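Local structure of TlmII (Streptoalloteichus hindustanus, 4HVM) at residues 216-222 / 427-433; 66-70 / 116-122; 335-339 / 353-357; 40-44 / 384-389. The protein takes part in tallysomycin biosynthesis and, as a condensation-domain protein, probably binds phosphopantetheine-linked substrates. All blocks are in the same frame, centred on the assembly; numbering follows the deposited sequence.

Interaction 1 (216-222 / 427-433); sequences ETSRLRV and DMVIVLD
Thr217 and Asp433 both set their polar branch beside their own backbone nitrogen (chi1 -64° in each), which points the two side chains the same way, side by side, with Thr217 OG1 donating to Asp433 OD1 at 2.7 Å and meeting the oxygen nearly end-on to its C-O bond. The methyl of Thr217 is left to lean on Val431 CG1 (3.8 Å) and to cover one face of the Arg219 guanidinium near its rim. At the far end Arg221 swings CG anti to its nitrogen, chi1 -165°, laying CG 3.9 Å from Val429 CG2. A bend at chi3 then brings NE to 3.8 Å from Asp427 OD2, a long salt bridge of charge alone, because the oxygen lies well off the guanidinium plane. The face of Leu220, Val222 and Ile430 is largely apolar: Ile430 CD1 approaches Val222 CG2 at 4.2 Å and Leu220 CD2 at 4.4 Å, and Leu447 and Met454 of helix 445-459 pack over this side. Three hydrogen-bonded pairs, Ser218-Leu432, Leu220-Ile430 and Val222-Met428, join the backbones. Strand 216-223 thus forms the antiparallel border of a six-stranded mixed sheet, consistent with the chloramphenicol-acetyltransferase-like lobes from which condensation domains are built.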
loop_
_atom_site.group_PDB
_atom_site.type_symbol
_atom_site.label_atom_id
_atom_site.label_comp_id
_atom_site.label_asym_id
_atom_site.label_seq_id
_atom_site.Cartn_x
_atom_site.Cartn_y
_atom_site.Cartn_z
ATOM N N GLU A 216 -5.067 -18.051 3.008
ATOM C CA GLU A 216 -4.941 -18.230 4.449
ATOM C C GLU A 216 -3.866 -17.307 5.020
ATOM O O GLU A 216 -2.836 -17.077 4.388
ATOM C CB GLU A 216 -4.635 -19.693 4.777
ATOM C CG GLU A 216 -3.497 -20.296 3.966
ATOM C CD GLU A 216 -3.386 -21.798 4.159
ATOM O OE1 GLU A 216 -4.029 -22.325 5.092
ATOM O OE2 GLU A 216 -2.661 -22.453 3.377
ATOM N N THR A 217 -4.110 -16.786 6.219
ATOM C CA THR A 217 -3.239 -15.777 6.815
ATOM C C THR A 217 -2.375 -16.309 7.959
ATOM O O THR A 217 -2.859 -17.000 8.854
ATOM C CB THR A 217 -4.069 -14.581 7.315
ATOM O OG1 THR A 217 -4.690 -13.936 6.197
ATOM C CG2 THR A 217 -3.198 -13.575 8.052
ATOM N N SER A 218 -1.088 -15.976 7.915
ATOM C CA SER A 218 -0.156 -16.319 8.977
ATOM C C SER A 218 0.599 -15.067 9.402
ATOM O O SER A 218 0.851 -14.186 8.581
ATOM C CB SER A 218 0.829 -17.382 8.498
ATOM O OG SER A 218 0.152 -18.490 7.937
ATOM N N ARG A 219 0.960 -14.986 10.679
ATOM C CA ARG A 219 1.643 -13.804 11.199
ATOM C C ARG A 219 2.911 -14.142 11.977
ATOM O O ARG A 219 2.960 -15.128 12.715
ATOM C CB ARG A 219 0.698 -12.979 12.076
ATOM C CG ARG A 219 -0.464 -12.376 11.316
ATOM C CD ARG A 219 -1.385 -11.586 12.229
ATOM N NE ARG A 219 -2.573 -11.122 11.518
ATOM C CZ ARG A 219 -3.666 -11.855 11.339
ATOM N NH1 ARG A 219 -3.722 -13.090 11.820
ATOM N NH2 ARG A 219 -4.701 -11.357 10.677
ATOM N N LEU A 220 3.933 -13.314 11.792
ATOM C CA LEU A 220 5.181 -13.431 12.530
ATOM C C LEU A 220 5.527 -12.095 13.173
ATOM O O LEU A 220 5.818 -11.121 12.479
ATOM C CB LEU A 220 6.315 -13.857 11.596
ATOM C CG LEU A 220 7.722 -13.855 12.208
ATOM C CD1 LEU A 220 7.840 -14.909 13.299
ATOM C CD2 LEU A 220 8.772 -14.063 11.134
ATOM N N ARG A 221 5.489 -12.045 14.500
ATOM C CA ARG A 221 5.807 -10.816 15.213
ATOM C C ARG A 221 7.311 -10.679 15.382
ATOM O O ARG A 221 7.951 -11.532 15.994
ATOM C CB ARG A 221 5.133 -10.788 16.584
ATOM C CG ARG A 221 5.127 -9.413 17.234
ATOM C CD ARG A 221 4.665 -9.490 18.675
ATOM N NE ARG A 221 5.641 -10.181 19.509
ATOM C CZ ARG A 221 5.334 -10.917 20.571
ATOM N NH1 ARG A 221 4.068 -11.073 20.936
ATOM N NH2 ARG A 221 6.299 -11.504 21.263
ATOM N N VAL A 222 7.866 -9.603 14.838
ATOM C CA VAL A 222 9.297 -9.346 14.920
ATOM C C VAL A 222 9.563 -8.191 15.873
ATOM O O VAL A 222 8.936 -7.138 15.761
ATOM C CB VAL A 222 9.881 -9.009 13.533
ATOM C CG1 VAL A 222 11.289 -8.464 13.660
ATOM C CG2 VAL A 222 9.854 -10.234 12.634
ATOM N N ASP A 427 6.827 -3.282 18.064
ATOM C CA ASP A 427 7.199 -4.424 17.236
ATOM C C ASP A 427 6.656 -4.284 15.818
ATOM O O ASP A 427 5.763 -3.478 15.564
ATOM C CB ASP A 427 6.678 -5.724 17.854
ATOM C CG ASP A 427 7.240 -5.978 19.238
ATOM O OD1 ASP A 427 8.402 -5.591 19.487
ATOM O OD2 ASP A 427 6.519 -6.564 20.075
HETATM N N MSE A 428 7.205 -5.071 14.899
HETATM C CA MSE A 428 6.694 -5.146 13.540
HETATM C C MSE A 428 6.080 -6.522 13.331
HETATM O O MSE A 428 6.641 -7.530 13.763
HETATM C CB MSE A 428 7.821 -4.921 12.531
HETATM C CG MSE A 428 8.430 -3.533 12.586
HETATM SE SE MSE A 428 7.153 -2.171 12.020
HETATM C CE MSE A 428 7.543 -2.106 10.109
ATOM N N VAL A 429 4.922 -6.566 12.682
ATOM C CA VAL A 429 4.261 -7.835 12.413
ATOM C C VAL A 429 4.195 -8.108 10.918
ATOM O O VAL A 429 3.655 -7.308 10.155
ATOM C CB VAL A 429 2.844 -7.874 13.009
ATOM C CG1 VAL A 429 2.133 -9.163 12.620
ATOM C CG2 VAL A 429 2.909 -7.739 14.513
ATOM N N ILE A 430 4.757 -9.238 10.507
ATOM C CA ILE A 430 4.707 -9.659 9.114
ATOM C C ILE A 430 3.436 -10.461 8.834
ATOM O O ILE A 430 3.253 -11.556 9.362
ATOM C CB ILE A 430 5.936 -10.507 8.747
ATOM C CG1 ILE A 430 7.216 -9.696 8.948
ATOM C CG2 ILE A 430 5.835 -10.990 7.317
ATOM C CD1 ILE A 430 8.486 -10.472 8.655
ATOM N N VAL A 431 2.552 -9.908 8.010
ATOM C CA VAL A 431 1.306 -10.587 7.677
ATOM C C VAL A 431 1.410 -11.285 6.324
ATOM O O VAL A 431 1.627 -10.642 5.297
ATOM C CB VAL A 431 0.113 -9.618 7.665
ATOM C CG1 VAL A 431 -1.172 -10.379 7.410
ATOM C CG2 VAL A 431 0.029 -8.858 8.977
ATOM N N LEU A 432 1.250 -12.605 6.330
ATOM C CA LEU A 432 1.431 -13.408 5.122
ATOM C C LEU A 432 0.112 -13.964 4.611
ATOM O O LEU A 432 -0.632 -14.597 5.358
ATOM C CB LEU A 432 2.399 -14.563 5.385
ATOM C CG LEU A 432 2.547 -15.602 4.276
ATOM C CD1 LEU A 432 3.248 -15.005 3.067
ATOM C CD2 LEU A 432 3.294 -16.828 4.784
ATOM N N ASP A 433 -0.166 -13.732 3.332
ATOM C CA ASP A 433 -1.361 -14.268 2.687
ATOM C C ASP A 433 -0.951 -15.239 1.585
ATOM O O ASP A 433 -0.376 -14.834 0.577
ATOM C CB ASP A 433 -2.211 -13.135 2.109
ATOM C CG ASP A 433 -2.760 -12.211 3.182
ATOM O OD1 ASP A 433 -3.243 -12.717 4.217
ATOM O OD2 ASP A 433 -2.695 -10.979 2.998
#

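Interaction 2 (66-70 / 116-122)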
loop_
_atom_site.group_PDB
_atom_site.type_symbol
_atom_site.label_atom_id
_atom_site.label_comp_id
_atom_site.label_asym_id
_atom_site.label_seq_id
_atom_site.Cartn_x
_atom_site.Cartn_y
_atom_site.Cartn_z
ATOM N N LEU A 66 -9.846 15.301 -0.888
ATOM C CA LEU A 66 -10.591 14.395 -0.027
ATOM C C LEU A 66 -12.081 14.420 -0.356
ATOM O O LEU A 66 -12.800 13.458 -0.086
ATOM C CB LEU A 66 -10.369 14.758 1.438
ATOM C CG LEU A 66 -8.917 14.798 1.907
ATOM C CD1 LEU A 66 -8.842 15.188 3.374
ATOM C CD2 LEU A 66 -8.237 13.460 1.674
ATOM N N ARG A 67 -12.538 15.525 -0.936
ATOM C CA ARG A 67 -13.943 15.691 -1.282
ATOM C C ARG A 67 -14.182 15.425 -2.765
ATOM O O ARG A 67 -15.063 16.030 -3.375
ATOM C CB ARG A 67 -14.406 17.105 -0.923
ATOM C CG ARG A 67 -14.422 17.388 0.570
ATOM C CD ARG A 67 -14.795 18.832 0.874
ATOM N NE ARG A 67 -13.668 19.745 0.701
ATOM C CZ ARG A 67 -13.598 20.685 -0.236
ATOM N NH1 ARG A 67 -14.596 20.850 -1.094
ATOM N NH2 ARG A 67 -12.532 21.469 -0.311
ATOM N N VAL A 68 -13.401 14.518 -3.340
ATOM C CA VAL A 68 -13.468 14.268 -4.774
ATOM C C VAL A 68 -14.219 12.987 -5.135
ATOM O O VAL A 68 -13.990 11.929 -4.550
ATOM C CB VAL A 68 -12.051 14.247 -5.399
ATOM C CG1 VAL A 68 -12.033 13.454 -6.697
ATOM C CG2 VAL A 68 -11.556 15.671 -5.616
ATOM N N ASN A 69 -15.136 13.107 -6.090
ATOM C CA ASN A 69 -15.794 11.952 -6.682
ATOM C C ASN A 69 -15.347 11.796 -8.129
ATOM O O ASN A 69 -14.798 12.728 -8.713
ATOM C CB ASN A 69 -17.312 12.093 -6.601
ATOM C CG ASN A 69 -17.830 11.997 -5.181
ATOM O OD1 ASN A 69 -18.001 13.007 -4.497
ATOM N ND2 ASN A 69 -18.078 10.775 -4.726
ATOM N N PHE A 70 -15.576 10.622 -8.706
ATOM C CA PHE A 70 -15.114 10.344 -10.061
ATOM C C PHE A 70 -16.258 10.235 -11.056
ATOM O O PHE A 70 -17.341 9.749 -10.727
ATOM C CB PHE A 70 -14.263 9.074 -10.085
ATOM C CG PHE A 70 -12.980 9.199 -9.321
ATOM C CD1 PHE A 70 -11.866 9.778 -9.905
ATOM C CD2 PHE A 70 -12.889 8.752 -8.014
ATOM C CE1 PHE A 70 -10.685 9.903 -9.203
ATOM C CE2 PHE A 70 -11.710 8.871 -7.308
ATOM C CZ PHE A 70 -10.606 9.447 -7.903
ATOM N N PRO A 116 -18.538 5.566 -6.116
ATOM C CA PRO A 116 -17.417 6.489 -6.302
ATOM C C PRO A 116 -17.811 7.785 -6.998
ATOM O O PRO A 116 -16.985 8.690 -7.076
ATOM C CB PRO A 116 -16.461 5.693 -7.190
ATOM C CG PRO A 116 -17.345 4.754 -7.936
ATOM C CD PRO A 116 -18.426 4.373 -6.972
ATOM N N GLU A 117 -19.041 7.876 -7.492
ATOM C CA GLU A 117 -19.473 9.065 -8.215
ATOM C C GLU A 117 -20.404 9.941 -7.380
ATOM O O GLU A 117 -20.775 11.033 -7.805
ATOM C CB GLU A 117 -20.155 8.671 -9.527
ATOM C CG GLU A 117 -21.507 7.997 -9.346
ATOM C CD GLU A 117 -21.980 7.278 -10.598
ATOM O OE1 GLU A 117 -21.383 7.497 -11.674
ATOM O OE2 GLU A 117 -22.947 6.491 -10.502
ATOM N N ARG A 118 -20.774 9.466 -6.193
ATOM C CA ARG A 118 -21.707 10.200 -5.342
ATOM C C ARG A 118 -21.255 10.315 -3.888
ATOM O O ARG A 118 -21.304 11.394 -3.301
ATOM C CB ARG A 118 -23.095 9.559 -5.389
ATOM C CG ARG A 118 -23.771 9.611 -6.747
ATOM C CD ARG A 118 -25.196 9.080 -6.665
ATOM N NE ARG A 118 -25.245 7.752 -6.060
ATOM C CZ ARG A 118 -26.354 7.036 -5.899
ATOM N NH1 ARG A 118 -27.525 7.515 -6.299
ATOM N NH2 ARG A 118 -26.293 5.835 -5.337
ATOM N N ASP A 119 -20.820 9.198 -3.314
ATOM C CA ASP A 119 -20.523 9.132 -1.885
ATOM C C ASP A 119 -19.123 9.632 -1.538
ATOM O O ASP A 119 -18.221 9.604 -2.379
ATOM C CB ASP A 119 -20.698 7.699 -1.382
ATOM C CG ASP A 119 -21.972 7.056 -1.885
ATOM O OD1 ASP A 119 -22.973 7.778 -2.081
ATOM O OD2 ASP A 119 -21.970 5.824 -2.085
ATOM N N PRO A 120 -18.940 10.100 -0.292
ATOM C CA PRO A 120 -17.604 10.473 0.187
ATOM C C PRO A 120 -16.644 9.285 0.159
ATOM O O PRO A 120 -16.964 8.224 0.694
ATOM C CB PRO A 120 -17.859 10.923 1.633
ATOM C CG PRO A 120 -19.210 10.377 1.990
ATOM C CD PRO A 120 -19.979 10.387 0.713
ATOM N N LEU A 121 -15.480 9.471 -0.457
ATOM C CA LEU A 121 -14.512 8.392 -0.631
ATOM C C LEU A 121 -13.399 8.434 0.416
ATOM O O LEU A 121 -12.528 7.564 0.445
ATOM C CB LEU A 121 -13.920 8.428 -2.041
ATOM C CG LEU A 121 -14.925 8.321 -3.185
ATOM C CD1 LEU A 121 -14.218 8.355 -4.528
ATOM C CD2 LEU A 121 -15.740 7.050 -3.045
ATOM N N VAL A 122 -13.427 9.457 1.263
ATOM C CA VAL A 122 -12.502 9.558 2.385
ATOM C C VAL A 122 -13.282 9.847 3.657
ATOM O O VAL A 122 -13.759 10.962 3.862
ATOM C CB VAL A 122 -11.457 10.661 2.168
ATOM C CG1 VAL A 122 -10.598 10.830 3.412
ATOM C CG2 VAL A 122 -10.592 10.339 0.957
HETATM O O HOH W 1 -14.541 12.323 1.428
HETATM O O HOH W 2 -14.650 11.689 -1.567
#
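Phe70 turns a ring edge to Leu121: Leu121 CD1 lies near the ring plane, 3.8 Å from Phe70 CD2, while Met78, Met143 and Leu144 also touch the Phe70 side chain. The second flat group, the amide of Asn69, is held from several directions. Its ND2 donates to Asp119 O at 2.6 Å, an oxygen 16° out of the amide plane and approached from above its own carbonyl plane; a weak second bond reaches Pro116 O at 3.3 Å. Arg81 NH1 binds OD1, which fixes the flip of the amide. Pro116 O is shared, taking also the straight bond from Phe70 N (2.9 Å, 174°). Putting a leucine at Asn69 would probably deprive Asp119 O of its amide donor and Arg81 NH1 of this acceptor, and let the 116-122 loop shift. Where the backbones part, two waters fill in, one accepting from Val122 N at 3.1 Å and the other from Leu121 N, both close to Leu66 O. Beyond them Leu66 CD2 rests on Val122 CG1 at 3.9 Å. The contact fastens a small antiparallel sheet to the loop entering strand 122-128, beside His141, Met143 and Leu144, probably a degenerate counterpart of the condensation-domain HHxxxDG motif, its second histidine not kept.

Interaction 3 (335-339 / 353-357); sequences YHDVV and VAARW
Val353 begins the contact by pressing CG1 against Val339 CG1 at 3.7 Å, the two side chains crossing at about a right angle near the helix surface. Its carbonyl oxygen lies over one face of the Trp357 indole, toward the rim. Next, Ala354 lays its CA over that same face and brings CB to 3.9 Å from Tyr335 OH. Ala354 O accepts from Trp357 N, which closes a beta-turn; Arg356, within it, reaches back to Leu202 O. This is a helix-loop-strand connection: helix 335-344 gives way to a loop that folds back on its first turn before entering strand 359-361, an inner strand of the six-stranded sheet. Trp357 ends the walk and has the largest share of the contact. With CG between the backbone nitrogen and the carbonyl carbon (chi1 49°), its indole is directed at the helix, and NE1 donates to Tyr335 OH at 2.8 Å, nearly straight at 163° and close to the ring plane. The two aromatic planes stand 73° apart with 5.6 Å between the Tyr335 and five-membered ring centroids, an oblique pairing. Substituting a leucine for Trp357 would probably strip Tyr335 OH of this donor and open a gap beside Val338. The six-membered ring sits near the valines, CH2 at 4.0 Å from Val338 CG1 and CZ2 at 4.3 Å from Val339 CG2, while Val301 of strand 297-305 touches both Tyr335 and Trp357.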
loop_
_atom_site.group_PDB
_atom_site.type_symbol
_atom_site.label_atom_id
_atom_site.label_comp_id
_atom_site.label_asym_id
_atom_site.label_seq_id
_atom_site.Cartn_x
_atom_site.Cartn_y
_atom_site.Cartn_z
ATOM N N TYR A 335 2.727 0.378 -13.743
ATOM C CA TYR A 335 2.265 -0.999 -13.593
ATOM C C TYR A 335 1.077 -1.326 -14.485
ATOM O O TYR A 335 0.990 -2.427 -15.025
ATOM C CB TYR A 335 1.918 -1.292 -12.134
ATOM C CG TYR A 335 1.543 -2.732 -11.869
ATOM C CD1 TYR A 335 2.520 -3.701 -11.706
ATOM C CD2 TYR A 335 0.213 -3.119 -11.774
ATOM C CE1 TYR A 335 2.185 -5.015 -11.461
ATOM C CE2 TYR A 335 -0.134 -4.435 -11.529
ATOM C CZ TYR A 335 0.856 -5.378 -11.373
ATOM O OH TYR A 335 0.518 -6.689 -11.130
ATOM N N HIS A 336 0.169 -0.370 -14.640
ATOM C CA HIS A 336 -0.992 -0.570 -15.496
ATOM C C HIS A 336 -0.582 -0.642 -16.963
ATOM O O HIS A 336 -1.180 -1.378 -17.745
ATOM C CB HIS A 336 -2.036 0.527 -15.272
ATOM C CG HIS A 336 -1.558 1.904 -15.609
ATOM N ND1 HIS A 336 -1.662 2.437 -16.876
ATOM C CD2 HIS A 336 -0.985 2.862 -14.843
ATOM C CE1 HIS A 336 -1.167 3.662 -16.878
ATOM N NE2 HIS A 336 -0.748 3.944 -15.657
ATOM N N ASP A 337 0.451 0.113 -17.325
ATOM C CA ASP A 337 0.973 0.091 -18.687
ATOM C C ASP A 337 1.707 -1.216 -18.956
ATOM O O ASP A 337 1.704 -1.718 -20.080
ATOM C CB ASP A 337 1.897 1.283 -18.939
ATOM C CG ASP A 337 1.134 2.579 -19.139
ATOM O OD1 ASP A 337 0.085 2.553 -19.820
ATOM O OD2 ASP A 337 1.586 3.622 -18.619
ATOM N N VAL A 338 2.334 -1.764 -17.918
ATOM C CA VAL A 338 2.996 -3.060 -18.019
ATOM C C VAL A 338 1.964 -4.171 -18.183
ATOM O O VAL A 338 2.124 -5.056 -19.023
ATOM C CB VAL A 338 3.881 -3.344 -16.787
ATOM C CG1 VAL A 338 4.336 -4.793 -16.774
ATOM C CG2 VAL A 338 5.079 -2.414 -16.773
ATOM N N VAL A 339 0.904 -4.106 -17.382
ATOM C CA VAL A 339 -0.177 -5.088 -17.433
ATOM C C VAL A 339 -0.847 -5.113 -18.803
ATOM O O VAL A 339 -1.040 -6.178 -19.391
ATOM C CB VAL A 339 -1.233 -4.817 -16.344
ATOM C CG1 VAL A 339 -2.526 -5.554 -16.652
ATOM C CG2 VAL A 339 -0.696 -5.208 -14.975
ATOM N N VAL A 353 -3.486 -11.249 -14.218
ATOM C CA VAL A 353 -2.448 -10.404 -14.808
ATOM C C VAL A 353 -1.109 -10.480 -14.076
ATOM O O VAL A 353 -0.085 -10.036 -14.597
ATOM C CB VAL A 353 -2.893 -8.931 -14.890
ATOM C CG1 VAL A 353 -4.088 -8.784 -15.817
ATOM C CG2 VAL A 353 -3.219 -8.395 -13.501
ATOM N N ALA A 354 -1.119 -11.038 -12.870
ATOM C CA ALA A 354 0.092 -11.110 -12.056
ATOM C C ALA A 354 0.632 -12.532 -11.942
ATOM O O ALA A 354 1.462 -12.818 -11.083
ATOM C CB ALA A 354 -0.166 -10.529 -10.672
ATOM N N ALA A 355 0.164 -13.418 -12.816
ATOM C CA ALA A 355 0.550 -14.827 -12.774
ATOM C C ALA A 355 2.052 -15.032 -12.952
ATOM O O ALA A 355 2.619 -15.997 -12.438
ATOM C CB ALA A 355 -0.216 -15.613 -13.821
ATOM N N ARG A 356 2.691 -14.121 -13.680
ATOM C CA ARG A 356 4.115 -14.240 -13.983
ATOM C C ARG A 356 4.979 -13.476 -12.982
ATOM O O ARG A 356 6.207 -13.514 -13.051
ATOM C CB ARG A 356 4.402 -13.759 -15.406
ATOM C CG ARG A 356 3.572 -14.462 -16.472
ATOM C CD ARG A 356 3.999 -15.910 -16.686
ATOM N NE ARG A 356 4.976 -16.024 -17.766
ATOM C CZ ARG A 356 4.669 -16.234 -19.043
ATOM N NH1 ARG A 356 3.404 -16.373 -19.419
ATOM N NH2 ARG A 356 5.634 -16.313 -19.949
ATOM N N TRP A 357 4.326 -12.772 -12.063
ATOM C CA TRP A 357 5.009 -12.152 -10.930
ATOM C C TRP A 357 4.142 -12.274 -9.680
ATOM O O TRP A 357 3.780 -11.279 -9.056
ATOM C CB TRP A 357 5.378 -10.688 -11.218
ATOM C CG TRP A 357 4.269 -9.836 -11.782
ATOM C CD1 TRP A 357 3.258 -9.237 -11.086
ATOM C CD2 TRP A 357 4.082 -9.465 -13.154
ATOM N NE1 TRP A 357 2.446 -8.532 -11.940
ATOM C CE2 TRP A 357 2.930 -8.655 -13.214
ATOM C CE3 TRP A 357 4.772 -9.744 -14.337
ATOM C CZ2 TRP A 357 2.454 -8.123 -14.412
ATOM C CZ3 TRP A 357 4.298 -9.215 -15.524
ATOM C CH2 TRP A 357 3.151 -8.414 -15.552
#

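Interaction 4 (40-44 / 384-389); sequences GLLGS and VSIELF
Leu42 and Glu387 are paired at the centre of an antiparallel strand contact: Leu42 N donates to Glu387 O at 2.7 Å, and the return bond runs from Glu387 N to Leu42 O. Strand 385-388 adds itself as the outermost member of a five-stranded mixed sheet whose other strands come from the first third of the chain, consistent with the crossover of condensation domains, in which the C-terminal lobe lends a strand to the N-terminal one. Ser44 and Ser385 form a second hydrogen-bonded pair, and Gly43 CA sends a CA-H...O contact to Ser385 O. Past the regular pairing, Phe389 N donates to Gly40 O at 2.9 Å from 37° above the carbonyl plane, and one water joins the same two residues, accepting from Gly40 N at 2.9 Å and donating to Phe389 O at 3.1 Å. Glu387 places CG between its backbone nitrogen and carbonyl carbon (chi1 63°), and its extended chain lies beside Leu42, OE1 coming to 3.4 Å from Leu42 CD2. On the opposite side Leu41 CD2 meets Leu388 CD1 at 4.0 Å, and Leu41 CD1 lies 4.2 Å from Ile386 CG2. The next shell is made by helices 147-161 and 98-110 and by strand 133-141: Leu154 and Trp158 back Leu41, Trp158 also reaches Ile386, Cys102 and Val103 receive Phe389, and Asp133 OD1 is hydrogen-bonded to Ser44 OG.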
loop_
_atom_site.group_PDB
_atom_site.type_symbol
_atom_site.label_atom_id
_atom_site.label_comp_id
_atom_site.label_asym_id
_atom_site.label_seq_id
_atom_site.Cartn_x
_atom_site.Cartn_y
_atom_site.Cartn_z
ATOM N N GLY A 40 -5.253 4.211 11.294
ATOM C CA GLY A 40 -5.684 5.039 12.406
ATOM C C GLY A 40 -4.582 5.443 13.365
ATOM O O GLY A 40 -3.579 4.746 13.506
ATOM N N LEU A 41 -4.773 6.583 14.022
ATOM C CA LEU A 41 -3.864 7.046 15.063
ATOM C C LEU A 41 -4.574 7.018 16.410
ATOM O O LEU A 41 -5.701 7.498 16.537
ATOM C CB LEU A 41 -3.368 8.465 14.765
ATOM C CG LEU A 41 -2.443 8.646 13.561
ATOM C CD1 LEU A 41 -2.052 10.103 13.405
ATOM C CD2 LEU A 41 -1.203 7.767 13.681
ATOM N N LEU A 42 -3.916 6.452 17.415
ATOM C CA LEU A 42 -4.491 6.381 18.753
ATOM C C LEU A 42 -4.019 7.545 19.617
ATOM O O LEU A 42 -2.822 7.717 19.840
ATOM C CB LEU A 42 -4.130 5.054 19.419
ATOM C CG LEU A 42 -4.451 4.921 20.908
ATOM C CD1 LEU A 42 -5.936 5.105 21.163
ATOM C CD2 LEU A 42 -3.984 3.574 21.425
ATOM N N GLY A 43 -4.965 8.343 20.098
ATOM C CA GLY A 43 -4.652 9.442 20.993
ATOM C C GLY A 43 -4.976 9.082 22.430
ATOM O O GLY A 43 -6.007 8.468 22.709
ATOM N N SER A 44 -4.094 9.461 23.348
ATOM C CA SER A 44 -4.288 9.136 24.754
ATOM C C SER A 44 -3.982 10.327 25.655
ATOM O O SER A 44 -2.896 10.900 25.593
ATOM C CB SER A 44 -3.420 7.942 25.149
ATOM O OG SER A 44 -3.762 7.474 26.444
ATOM N N VAL A 384 -0.668 15.191 24.857
ATOM C CA VAL A 384 -1.406 14.006 24.435
ATOM C C VAL A 384 -0.526 13.040 23.647
ATOM O O VAL A 384 0.107 13.423 22.665
ATOM C CB VAL A 384 -2.633 14.383 23.583
ATOM C CG1 VAL A 384 -3.265 13.138 22.976
ATOM C CG2 VAL A 384 -3.636 15.151 24.428
ATOM N N SER A 385 -0.484 11.786 24.085
ATOM C CA SER A 385 0.303 10.767 23.399
ATOM C C SER A 385 -0.369 10.342 22.097
ATOM O O SER A 385 -1.581 10.138 22.053
ATOM C CB SER A 385 0.502 9.550 24.301
ATOM O OG SER A 385 1.188 8.522 23.615
ATOM N N ILE A 386 0.423 10.211 21.037
ATOM C CA ILE A 386 -0.095 9.777 19.743
ATOM C C ILE A 386 0.754 8.655 19.151
ATOM O O ILE A 386 1.958 8.815 18.952
ATOM C CB ILE A 386 -0.164 10.943 18.740
ATOM C CG1 ILE A 386 -1.149 12.010 19.221
ATOM C CG2 ILE A 386 -0.565 10.436 17.366
ATOM C CD1 ILE A 386 -1.252 13.197 18.284
ATOM N N GLU A 387 0.119 7.520 18.880
ATOM C CA GLU A 387 0.803 6.367 18.307
ATOM C C GLU A 387 -0.055 5.730 17.224
ATOM O O GLU A 387 -1.249 6.010 17.124
ATOM C CB GLU A 387 1.113 5.333 19.392
ATOM C CG GLU A 387 -0.130 4.751 20.065
ATOM C CD GLU A 387 0.200 3.857 21.246
ATOM O OE1 GLU A 387 -0.656 3.030 21.627
ATOM O OE2 GLU A 387 1.311 3.989 21.801
ATOM N N LEU A 388 0.561 4.882 16.407
ATOM C CA LEU A 388 -0.171 4.143 15.387
ATOM C C LEU A 388 -1.134 3.175 16.061
ATOM O O LEU A 388 -0.830 2.624 17.119
ATOM C CB LEU A 388 0.793 3.386 14.472
ATOM C CG LEU A 388 1.301 4.103 13.216
ATOM C CD1 LEU A 388 2.007 5.407 13.553
ATOM C CD2 LEU A 388 2.215 3.186 12.420
ATOM N N PHE A 389 -2.297 2.975 15.453
ATOM C CA PHE A 389 -3.320 2.124 16.049
ATOM C C PHE A 389 -3.506 0.807 15.304
ATOM O O PHE A 389 -4.087 0.778 14.218
ATOM C CB PHE A 389 -4.657 2.865 16.154
ATOM C CG PHE A 389 -5.776 2.008 16.667
ATOM C CD1 PHE A 389 -5.764 1.544 17.973
ATOM C CD2 PHE A 389 -6.832 1.655 15.846
ATOM C CE1 PHE A 389 -6.786 0.746 18.450
ATOM C CE2 PHE A 389 -7.858 0.858 16.320
ATOM C CZ PHE A 389 -7.835 0.403 17.622
HETATM O O HOH W 3 -3.084 2.291 11.755
#

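From the N terminus, interaction 4 opens first, at 40-44, and closes only at 384-389, enclosing most of the chain. Within that span interaction 2 closes a short loop, joining the three-stranded sheet to the loop before strand 122-128. Interaction 1 opens at 216-222, and interaction 3, inside the spans of both 1 and 4, then ties helix 335-344 to the loop before strand 359-361. The chain returns to the N-terminal sheet at 384-389 before completing interaction 1 at 427-433, so 1 and 4 cross; interaction 4 ties the later part of the chain to the N-terminal sheet, while 1 closes the edge of the six-stranded sheet. No two contacts touch.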